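Local structure of microcin B17-processing protein McbB (Escherichia coli str. K-12 substr. MG1655, 6GRH) at residues Phe18-Arg23 with Val46-Arg51; Gln170-Lys175 with Met227-Leu232; Asn211-Ala216 with Trp287-Cys292. The protein takes part in processing the inactive microcin B17 precursor McbA into the active peptide antibiotic, and forms part of an assembly with McbC and McbD. All blocks are in the same frame, centred on the assembly; numbering follows the deposited sequence. Where two conformers were deposited one is given.

Contact 1 of 3, residues Phe18-Arg23 with Val46-Arg51; sequences FEIISR and VLESLR
Arg51, on helix 41-52, reaches back over Phe18 to grip Glu19 on strand 13-23. Its NH2 donates an almost straight salt-bridge hydrogen bond to Glu19 OE2 (2.8 Å, 171°), which lies in the guanidinium plane and is met on the syn side of the carboxylate. The same oxygen also accepts from the backbone N of Ala233 of a second McbB subunit, so this ion pair sits at a subunit interface. Arg51 NE is shared between weak bonds, to Phe18 O at 3.0 Å and to Glu19 OE2. With CG anti to the backbone N (chi1 -174°) and a bend at chi2, Arg51 lays CD over one face of the Phe18 ring, 4.1 Å from its centroid, a CH-pi contact. The ring edge points at Leu47 O, which already accepts from Arg51 N within the helix. Farther along, Ile20 CD1 meets Leu47 CD1 at 3.8 Å, and Ile20 CG2 rests on Glu48 CG. One water closes the far end, donating to Ile20 O and to Glu48 OE2 (2.9 Å) while accepting from Ser22 OG, also hydrogen-bonded to Thr27 OG1. This is helix-on-sheet packing, in which helix 41-52 lies against a strand of the N-terminal antiparallel sheet.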
loop_
_atom_site.group_PDB
_atom_site.type_symbol
_atom_site.label_atom_id
_atom_site.label_comp_id
_atom_site.label_asym_id
_atom_site.label_seq_id
_atom_site.Cartn_x
_atom_site.Cartn_y
_atom_site.Cartn_z
ATOM N N PHE B 18 20.394 32.340 11.056
ATOM C CA PHE B 18 20.769 33.469 10.213
ATOM C C PHE B 18 22.259 33.712 10.266
ATOM O O PHE B 18 22.940 33.182 11.149
ATOM C CB PHE B 18 20.004 34.731 10.620
ATOM C CG PHE B 18 20.460 35.336 11.919
ATOM C CD1 PHE B 18 20.009 34.839 13.124
ATOM C CD2 PHE B 18 21.351 36.403 11.932
ATOM C CE1 PHE B 18 20.419 35.401 14.330
ATOM C CE2 PHE B 18 21.749 36.972 13.128
ATOM C CZ PHE B 18 21.293 36.465 14.327
ATOM N N GLU B 19 22.773 34.489 9.314
ATOM C CA GLU B 19 24.120 35.034 9.407
ATOM C C GLU B 19 24.058 36.543 9.199
ATOM O O GLU B 19 23.161 37.057 8.521
ATOM C CB GLU B 19 25.090 34.398 8.396
ATOM C CG GLU B 19 25.323 32.887 8.515
ATOM C CD GLU B 19 26.064 32.446 9.780
ATOM O OE1 GLU B 19 26.898 33.203 10.326
ATOM O OE2 GLU B 19 25.785 31.324 10.267
ATOM N N ILE B 20 25.009 37.238 9.828
ATOM C CA ILE B 20 25.169 38.670 9.710
ATOM C C ILE B 20 26.629 38.840 9.311
ATOM O O ILE B 20 27.505 38.553 10.107
ATOM C CB ILE B 20 24.796 39.426 11.018
ATOM C CG1 ILE B 20 25.106 40.926 10.914
ATOM C CG2 ILE B 20 25.480 38.875 12.277
ATOM C CD1 ILE B 20 24.109 41.711 10.106
ATOM N N ILE B 21 26.882 39.291 8.084
ATOM C CA ILE B 21 28.262 39.365 7.541
ATOM C C ILE B 21 28.638 40.789 7.162
ATOM O O ILE B 21 27.775 41.587 6.821
ATOM C CB ILE B 21 28.468 38.401 6.346
ATOM C CG1 ILE B 21 27.531 38.743 5.181
ATOM C CG2 ILE B 21 28.235 36.963 6.806
ATOM C CD1 ILE B 21 27.660 37.843 3.964
ATOM N N SER B 22 29.934 41.095 7.223
ATOM C CA SER B 22 30.431 42.454 7.034
ATOM C C SER B 22 31.733 42.481 6.263
ATOM O O SER B 22 32.579 41.617 6.445
ATOM C CB SER B 22 30.666 43.146 8.381
ATOM O OG SER B 22 29.465 43.255 9.115
ATOM N N ARG B 23 31.865 43.468 5.393
ATOM C CA ARG B 23 33.111 43.740 4.704
ATOM C C ARG B 23 33.090 45.194 4.237
ATOM O O ARG B 23 32.091 45.645 3.650
ATOM C CB ARG B 23 33.275 42.805 3.520
ATOM C CG ARG B 23 34.656 42.844 2.891
ATOM C CD ARG B 23 34.594 42.431 1.433
ATOM N NE ARG B 23 35.859 42.639 0.727
ATOM C CZ ARG B 23 36.891 41.790 0.705
ATOM N NH1 ARG B 23 36.855 40.626 1.362
ATOM N NH2 ARG B 23 37.980 42.115 0.005
ATOM N N VAL B 46 22.851 44.565 17.536
ATOM C CA VAL B 46 21.810 43.665 18.037
ATOM C C VAL B 46 21.905 42.305 17.360
ATOM O O VAL B 46 21.940 41.271 18.024
ATOM C CB VAL B 46 20.410 44.300 17.854
ATOM C CG1 VAL B 46 19.294 43.301 18.127
ATOM C CG2 VAL B 46 20.260 45.515 18.757
ATOM N N LEU B 47 21.958 42.310 16.029
ATOM C CA LEU B 47 22.040 41.086 15.272
ATOM C C LEU B 47 23.295 40.271 15.615
ATOM O O LEU B 47 23.206 39.072 15.762
ATOM C CB LEU B 47 21.961 41.368 13.759
ATOM C CG LEU B 47 20.646 41.945 13.283
ATOM C CD1 LEU B 47 20.806 42.522 11.870
ATOM C CD2 LEU B 47 19.516 40.927 13.359
ATOM N N GLU B 48 24.441 40.916 15.749
ATOM C CA GLU B 48 25.664 40.227 16.189
ATOM C C GLU B 48 25.527 39.545 17.565
ATOM O O GLU B 48 25.969 38.401 17.747
ATOM C CB GLU B 48 26.847 41.192 16.182
ATOM C CG GLU B 48 27.267 41.503 14.754
ATOM C CD GLU B 48 28.340 42.563 14.641
ATOM O OE1 GLU B 48 28.423 43.458 15.527
ATOM O OE2 GLU B 48 29.084 42.511 13.632
ATOM N N SER B 49 24.915 40.232 18.530
ATOM C CA SER B 49 24.693 39.641 19.853
ATOM C C SER B 49 23.713 38.483 19.798
ATOM O O SER B 49 23.958 37.450 20.417
ATOM C CB SER B 49 24.169 40.646 20.869
ATOM O OG SER B 49 23.537 39.912 21.914
ATOM N N LEU B 50 22.617 38.646 19.053
ATOM C CA LEU B 50 21.686 37.550 18.854
ATOM C C LEU B 50 22.354 36.350 18.191
ATOM O O LEU B 50 22.029 35.206 18.535
ATOM C CB LEU B 50 20.455 37.970 18.028
ATOM C CG LEU B 50 19.467 38.915 18.721
ATOM C CD1 LEU B 50 18.331 39.304 17.792
ATOM C CD2 LEU B 50 18.906 38.265 19.976
ATOM N N ARG B 51 23.286 36.605 17.270
ATOM C CA ARG B 51 23.948 35.498 16.576
ATOM C C ARG B 51 24.855 34.662 17.497
ATOM O O ARG B 51 24.990 33.450 17.299
ATOM C CB ARG B 51 24.744 35.980 15.363
ATOM C CG ARG B 51 25.343 34.856 14.510
ATOM C CD ARG B 51 24.323 33.810 14.037
ATOM N NE ARG B 51 24.980 32.761 13.283
ATOM C CZ ARG B 51 25.703 31.761 13.801
ATOM N NH1 ARG B 51 25.855 31.610 15.111
ATOM N NH2 ARG B 51 26.287 30.889 12.987
HETATM O O HOH W 1 28.984 41.340 10.940
#

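Contact 2 of 3, residues Gln170-Lys175 with Met227-Leu232; sequences QSYYLK and MTLPAL
Lys175 and Ala231 form a single beta bridge, joining the end of strand 167-174, in the mixed sheet, to the irregular loop between helices 215-220 and 236-254. Lys175 uses both its N and its O, bonding to the neighbours of Ala231 on either side, the pattern of a parallel bridge. Lys175 N donates to Pro230 O at 2.8 Å and 172°, and Leu232 N returns a bond to Lys175 O at 2.9 Å. The CA-H groups of Leu174 and Ala231 add contacts to these same two carbonyl oxygens, the closer running from Ala231 CA to Lys175 O at 3.3 Å. Lys175, with a positive phi (56°), lies just past the strand, in the short link to strand 177-180.

Beside the bridge, the methyl of Ala231 packs on Tyr173 CB at 3.9 Å. Leu229 inserts its two methyls among the strand's side chains: CD1 approaches the Tyr172 ring obliquely at CD2, and CD2 faces Leu174 CD1 at 4.2 Å. The first torsion of Leu174 (173°) swings CG opposite the backbone N and carries CD1 toward the Pro230 carbonyl and ring.

The next shell fixes the two tyrosines. Tyr172 OH bonds to Asp181, its ring meets His193 edge-to-face, and Trp200 of helix 193-204 also packs on it. Tyr173 OH bonds to Ser242 of helix 236-254, while its ring meets that of Phe178. Leu229 is backed by Ile197 and Tyr148. At the other end of the loop segment, Met227 is tied to Ser150 through its backbone N. A water sits between two carbonyls, its oxygen 2.7 Å from Tyr173 O and 3.0 Å from Leu229 O.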
loop_
_atom_site.group_PDB
_atom_site.type_symbol
_atom_site.label_atom_id
_atom_site.label_comp_id
_atom_site.label_asym_id
_atom_site.label_seq_id
_atom_site.Cartn_x
_atom_site.Cartn_y
_atom_site.Cartn_z
ATOM N N GLN B 170 11.909 5.430 19.869
ATOM C CA GLN B 170 12.967 4.446 19.794
ATOM C C GLN B 170 13.636 4.552 18.462
ATOM O O GLN B 170 12.947 4.649 17.433
ATOM C CB GLN B 170 12.439 3.018 19.944
ATOM C CG GLN B 170 11.625 2.726 21.186
ATOM C CD GLN B 170 10.182 3.216 21.159
ATOM O OE1 GLN B 170 9.641 3.561 22.203
ATOM N NE2 GLN B 170 9.543 3.183 20.015
ATOM N N SER B 171 14.960 4.464 18.463
ATOM C CA SER B 171 15.723 4.460 17.220
ATOM C C SER B 171 16.789 3.368 17.229
ATOM O O SER B 171 17.322 3.003 18.257
ATOM C CB SER B 171 16.300 5.855 16.921
ATOM O OG SER B 171 17.256 6.247 17.875
ATOM N N TYR B 172 17.032 2.794 16.062
ATOM C CA TYR B 172 17.787 1.545 15.930
ATOM C C TYR B 172 18.015 1.306 14.424
ATOM O O TYR B 172 17.463 2.031 13.582
ATOM C CB TYR B 172 17.020 0.358 16.593
ATOM C CG TYR B 172 15.619 0.212 16.085
ATOM C CD1 TYR B 172 14.587 0.973 16.608
ATOM C CD2 TYR B 172 15.336 -0.622 15.011
ATOM C CE1 TYR B 172 13.304 0.878 16.121
ATOM C CE2 TYR B 172 14.059 -0.721 14.507
ATOM C CZ TYR B 172 13.051 0.022 15.056
ATOM O OH TYR B 172 11.801 -0.048 14.542
ATOM N N TYR B 173 18.824 0.303 14.113
ATOM C CA TYR B 173 19.231 0.008 12.766
ATOM C C TYR B 173 18.691 -1.345 12.356
ATOM O O TYR B 173 18.649 -2.265 13.140
ATOM C CB TYR B 173 20.746 0.071 12.638
ATOM C CG TYR B 173 21.287 1.437 12.997
ATOM C CD1 TYR B 173 21.465 2.419 12.024
ATOM C CD2 TYR B 173 21.585 1.765 14.332
ATOM C CE1 TYR B 173 21.953 3.685 12.356
ATOM C CE2 TYR B 173 22.069 3.023 14.680
ATOM C CZ TYR B 173 22.247 3.991 13.681
ATOM O OH TYR B 173 22.711 5.238 14.032
ATOM N N LEU B 174 18.249 -1.443 11.111
ATOM C CA LEU B 174 17.724 -2.683 10.577
ATOM C C LEU B 174 18.172 -2.748 9.145
ATOM O O LEU B 174 17.836 -1.850 8.366
ATOM C CB LEU B 174 16.196 -2.731 10.651
ATOM C CG LEU B 174 15.494 -3.917 9.961
ATOM C CD1 LEU B 174 15.959 -5.227 10.542
ATOM C CD2 LEU B 174 13.991 -3.732 10.092
ATOM N N LYS B 175 18.968 -3.773 8.851
ATOM C CA LYS B 175 19.568 -4.010 7.541
ATOM C C LYS B 175 20.379 -2.791 7.091
ATOM O O LYS B 175 21.369 -2.469 7.739
ATOM C CB LYS B 175 18.479 -4.462 6.555
ATOM C CG LYS B 175 17.906 -5.813 6.969
ATOM C CD LYS B 175 17.014 -6.386 5.878
ATOM C CE LYS B 175 16.559 -7.799 6.206
ATOM N NZ LYS B 175 16.329 -8.557 4.944
ATOM N N MET B 227 14.440 -10.800 20.508
ATOM C CA MET B 227 15.230 -10.751 19.291
ATOM C C MET B 227 16.280 -9.663 19.232
ATOM O O MET B 227 16.215 -8.648 19.930
ATOM C CB MET B 227 14.308 -10.559 18.110
ATOM C CG MET B 227 13.275 -9.486 18.357
ATOM S SD MET B 227 12.765 -8.947 16.751
ATOM C CE MET B 227 11.561 -7.709 17.234
ATOM N N THR B 228 17.230 -9.921 18.344
ATOM C CA THR B 228 18.207 -8.965 17.889
ATOM C C THR B 228 17.878 -8.700 16.419
ATOM O O THR B 228 16.992 -9.357 15.856
ATOM C CB THR B 228 19.613 -9.558 18.022
ATOM O OG1 THR B 228 19.675 -10.757 17.252
ATOM C CG2 THR B 228 19.925 -9.885 19.494
ATOM N N LEU B 229 18.585 -7.762 15.797
ATOM C CA LEU B 229 18.287 -7.367 14.417
ATOM C C LEU B 229 19.560 -7.301 13.594
ATOM O O LEU B 229 20.514 -6.663 14.027
ATOM C CB LEU B 229 17.638 -5.988 14.387
ATOM C CG LEU B 229 16.300 -5.813 15.089
ATOM C CD1 LEU B 229 15.902 -4.340 15.114
ATOM C CD2 LEU B 229 15.213 -6.671 14.448
ATOM N N PRO B 230 19.576 -7.936 12.402
ATOM C CA PRO B 230 20.722 -7.749 11.530
ATOM C C PRO B 230 20.778 -6.294 10.968
ATOM O O PRO B 230 19.732 -5.653 10.746
ATOM C CB PRO B 230 20.503 -8.798 10.423
ATOM C CG PRO B 230 19.033 -8.953 10.351
ATOM C CD PRO B 230 18.498 -8.707 11.743
ATOM N N ALA B 231 21.993 -5.787 10.798
ATOM C CA ALA B 231 22.220 -4.440 10.272
ATOM C C ALA B 231 23.630 -4.283 9.778
ATOM O O ALA B 231 24.506 -5.029 10.184
ATOM C CB ALA B 231 21.957 -3.378 11.331
ATOM N N LEU B 232 23.851 -3.324 8.880
ATOM C CA LEU B 232 25.193 -3.064 8.367
ATOM C C LEU B 232 26.003 -2.382 9.460
ATOM O O LEU B 232 25.451 -1.683 10.309
ATOM C CB LEU B 232 25.169 -2.191 7.108
ATOM C CG LEU B 232 24.862 -2.845 5.751
ATOM C CD1 LEU B 232 25.226 -1.866 4.647
ATOM C CD2 LEU B 232 25.591 -4.161 5.532
HETATM O O HOH W 2 20.539 -3.682 14.469
#

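Contact 3 of 3, residues Asn211-Ala216 with Trp287-Cys292. With ZN (zinc ion), chain F; EDO (1,2-ethanediol), chain I.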
loop_
_atom_site.group_PDB
_atom_site.type_symbol
_atom_site.label_atom_id
_atom_site.label_comp_id
_atom_site.label_asym_id
_atom_site.label_seq_id
_atom_site.Cartn_x
_atom_site.Cartn_y
_atom_site.Cartn_z
ATOM N N ASN B 211 -0.061 -9.586 4.987
ATOM C CA ASN B 211 -0.285 -10.443 6.156
ATOM C C ASN B 211 0.937 -11.301 6.554
ATOM O O ASN B 211 1.406 -12.123 5.778
ATOM C CB ASN B 211 -1.485 -11.366 5.920
ATOM C CG ASN B 211 -1.656 -12.381 7.022
ATOM O OD1 ASN B 211 -1.502 -12.066 8.209
ATOM N ND2 ASN B 211 -1.961 -13.619 6.641
ATOM N N GLU B 212 1.389 -11.109 7.795
ATOM C CA GLU B 212 2.547 -11.807 8.387
ATOM C C GLU B 212 2.228 -13.205 8.999
ATOM O O GLU B 212 3.153 -13.984 9.264
ATOM C CB GLU B 212 3.227 -10.890 9.444
ATOM C CG GLU B 212 2.716 -10.900 10.903
ATOM C CD GLU B 212 1.385 -10.164 11.157
ATOM O OE1 GLU B 212 0.771 -9.628 10.201
ATOM O OE2 GLU B 212 0.936 -10.112 12.328
ATOM N N MET B 213 0.951 -13.518 9.241
ATOM C CA MET B 213 0.591 -14.728 10.002
ATOM C C MET B 213 0.469 -15.992 9.143
ATOM O O MET B 213 -0.132 -15.994 8.089
ATOM C CB MET B 213 -0.683 -14.501 10.828
ATOM C CG MET B 213 -0.490 -13.544 12.002
ATOM S SD MET B 213 0.560 -14.206 13.325
ATOM C CE MET B 213 0.809 -12.753 14.344
ATOM N N SER B 214 1.057 -17.068 9.652
ATOM C CA SER B 214 1.010 -18.406 9.094
ATOM C C SER B 214 1.433 -19.339 10.250
ATOM O O SER B 214 1.925 -18.846 11.279
ATOM C CB SER B 214 2.037 -18.538 8.001
ATOM O OG SER B 214 3.322 -18.391 8.581
ATOM N N TRP B 215 1.310 -20.647 10.061
ATOM C CA TRP B 215 1.737 -21.569 11.124
ATOM C C TRP B 215 3.222 -21.431 11.489
ATOM O O TRP B 215 3.562 -21.568 12.649
ATOM C CB TRP B 215 1.285 -23.007 10.895
ATOM C CG TRP B 215 -0.096 -23.145 11.464
ATOM C CD1 TRP B 215 -1.282 -23.077 10.797
ATOM C CD2 TRP B 215 -0.417 -23.260 12.854
ATOM N NE1 TRP B 215 -2.327 -23.198 11.684
ATOM C CE2 TRP B 215 -1.819 -23.299 12.958
ATOM C CE3 TRP B 215 0.356 -23.360 14.016
ATOM C CZ2 TRP B 215 -2.479 -23.425 14.189
ATOM C CZ3 TRP B 215 -0.299 -23.484 15.254
ATOM C CH2 TRP B 215 -1.710 -23.507 15.322
ATOM N N ALA B 216 4.078 -21.113 10.523
ATOM C CA ALA B 216 5.497 -20.899 10.842
ATOM C C ALA B 216 5.655 -19.751 11.840
ATOM O O ALA B 216 6.416 -19.847 12.796
ATOM C CB ALA B 216 6.300 -20.642 9.580
ATOM N N TRP B 287 -0.002 -3.604 16.119
ATOM C CA TRP B 287 0.176 -4.985 15.727
ATOM C C TRP B 287 -0.866 -5.824 16.480
ATOM O O TRP B 287 -1.084 -5.642 17.689
ATOM C CB TRP B 287 1.582 -5.439 16.028
ATOM C CG TRP B 287 1.859 -6.852 15.715
ATOM C CD1 TRP B 287 1.497 -7.538 14.603
ATOM C CD2 TRP B 287 2.640 -7.742 16.506
ATOM N NE1 TRP B 287 2.004 -8.804 14.650
ATOM C CE2 TRP B 287 2.719 -8.952 15.810
ATOM C CE3 TRP B 287 3.301 -7.617 17.737
ATOM C CZ2 TRP B 287 3.422 -10.055 16.304
ATOM C CZ3 TRP B 287 4.000 -8.714 18.237
ATOM C CH2 TRP B 287 4.056 -9.917 17.514
ATOM N N GLN B 288 -1.550 -6.688 15.746
ATOM C CA GLN B 288 -2.615 -7.505 16.321
ATOM C C GLN B 288 -2.207 -8.302 17.567
ATOM O O GLN B 288 -3.055 -8.507 18.452
ATOM C CB GLN B 288 -3.211 -8.460 15.269
ATOM C CG GLN B 288 -2.219 -9.439 14.654
ATOM C CD GLN B 288 -2.787 -10.126 13.439
ATOM O OE1 GLN B 288 -4.011 -10.324 13.325
ATOM N NE2 GLN B 288 -1.917 -10.466 12.496
ATOM N N ALA B 289 -0.954 -8.789 17.605
ATOM C CA ALA B 289 -0.474 -9.565 18.737
ATOM C C ALA B 289 0.205 -8.759 19.838
ATOM O O ALA B 289 0.712 -9.366 20.776
ATOM C CB ALA B 289 0.458 -10.668 18.292
ATOM N N CYS B 290 0.214 -7.436 19.737
ATOM C CA CYS B 290 0.848 -6.590 20.746
ATOM C C CYS B 290 -0.121 -6.262 21.862
ATOM O O CYS B 290 -1.276 -6.015 21.615
ATOM C CB CYS B 290 1.325 -5.281 20.134
ATOM S SG CYS B 290 2.456 -4.388 21.222
ATOM N N SER B 291 0.378 -6.170 23.079
ATOM C CA SER B 291 -0.462 -5.809 24.229
ATOM C C SER B 291 -0.340 -4.335 24.674
ATOM O O SER B 291 -0.903 -3.982 25.716
ATOM C CB SER B 291 -0.059 -6.708 25.382
ATOM O OG SER B 291 1.341 -6.518 25.571
ATOM N N CYS B 292 0.320 -3.470 23.893
ATOM C CA CYS B 292 0.476 -2.062 24.311
ATOM C C CYS B 292 -0.860 -1.345 24.559
ATOM O O CYS B 292 -1.000 -0.576 25.493
ATOM C CB CYS B 292 1.359 -1.245 23.359
ATOM S SG CYS B 292 0.832 -1.118 21.634
HETATM ZN ZN ZN F . 2.501 -2.213 20.458
HETATM C C1 EDO I . 1.577 -5.582 11.879
HETATM O O1 EDO I . 1.515 -4.429 11.049
HETATM C C2 EDO I . 2.663 -6.534 11.386
HETATM O O2 EDO I . 2.230 -7.203 10.200
HETATM O O HOH W 3 -3.181 -12.107 10.362
#
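Glu212 OE2 accepts two hydrogen bonds, from Trp287 NE1 and Gln288 NE2, both at 2.9 Å. The donors come from opposite faces of the carboxylate, each well out of its plane, while the oxygen lies in the plane of the indole and of the amide. Carboxylate and indole are turned 52° apart, and carboxylate and amide 51°. This double grip helps to fix the rotation of the carboxylate; its other oxygen, OE1, accepts a weak bond from an ethanediol that is probably from the crystallisation liquor.

Gln288, extended beyond CG, comes from the opposite direction to Glu212 and Met213. Its NE2 lies 3.4 Å from Met213 CG, while a water joins it to Asn211 OD1; its OE1 accepts from Ile2 N of the McbD chain. Met213, bent at chi2 (-69°), crosses Trp287 at about a right angle and brings CE to 4.2 Å from Trp287 CZ2. Ala289 CB lies over one face of the indole, toward its rim. Asn211 OD1 takes Met213 N in an Asx turn.

Trp287 opens a type I turn closed by Cys290 N bonding to Trp287 O. Cys290, the last residue of the turn, and Cys292 bind zinc through SG, with Cys192 and Cys195 completing the four-cysteine site. Segment 211-216 leads into helix 215-220, N-capped by Ser214, while Trp287 packs on Cys195 and Glu198 of helix 193-204, which also touches Glu212 through Ser202.

How the contacts relate
Contact 1 lies apart in the N-terminal part of the chain: its centre is about 43 Å from that of contact 2 and about 56 Å from that of contact 3, on the opposite side of the chain's centre. Contacts 2 and 3 are neighbours, with centres about 20 Å and nearest atoms about 8 Å apart, and their segments alternate along the sequence. Helix 193-204 links them, packing on Leu229 in contact 2 and on Trp287 in contact 3. Contact 3 supplies two of the four zinc ligands, and the metal lies about 11 Å from the nearest side-chain atom of Tyr172 in contact 2. Across subunits, Ala231 of a second McbB packs on Glu19 of contact 1.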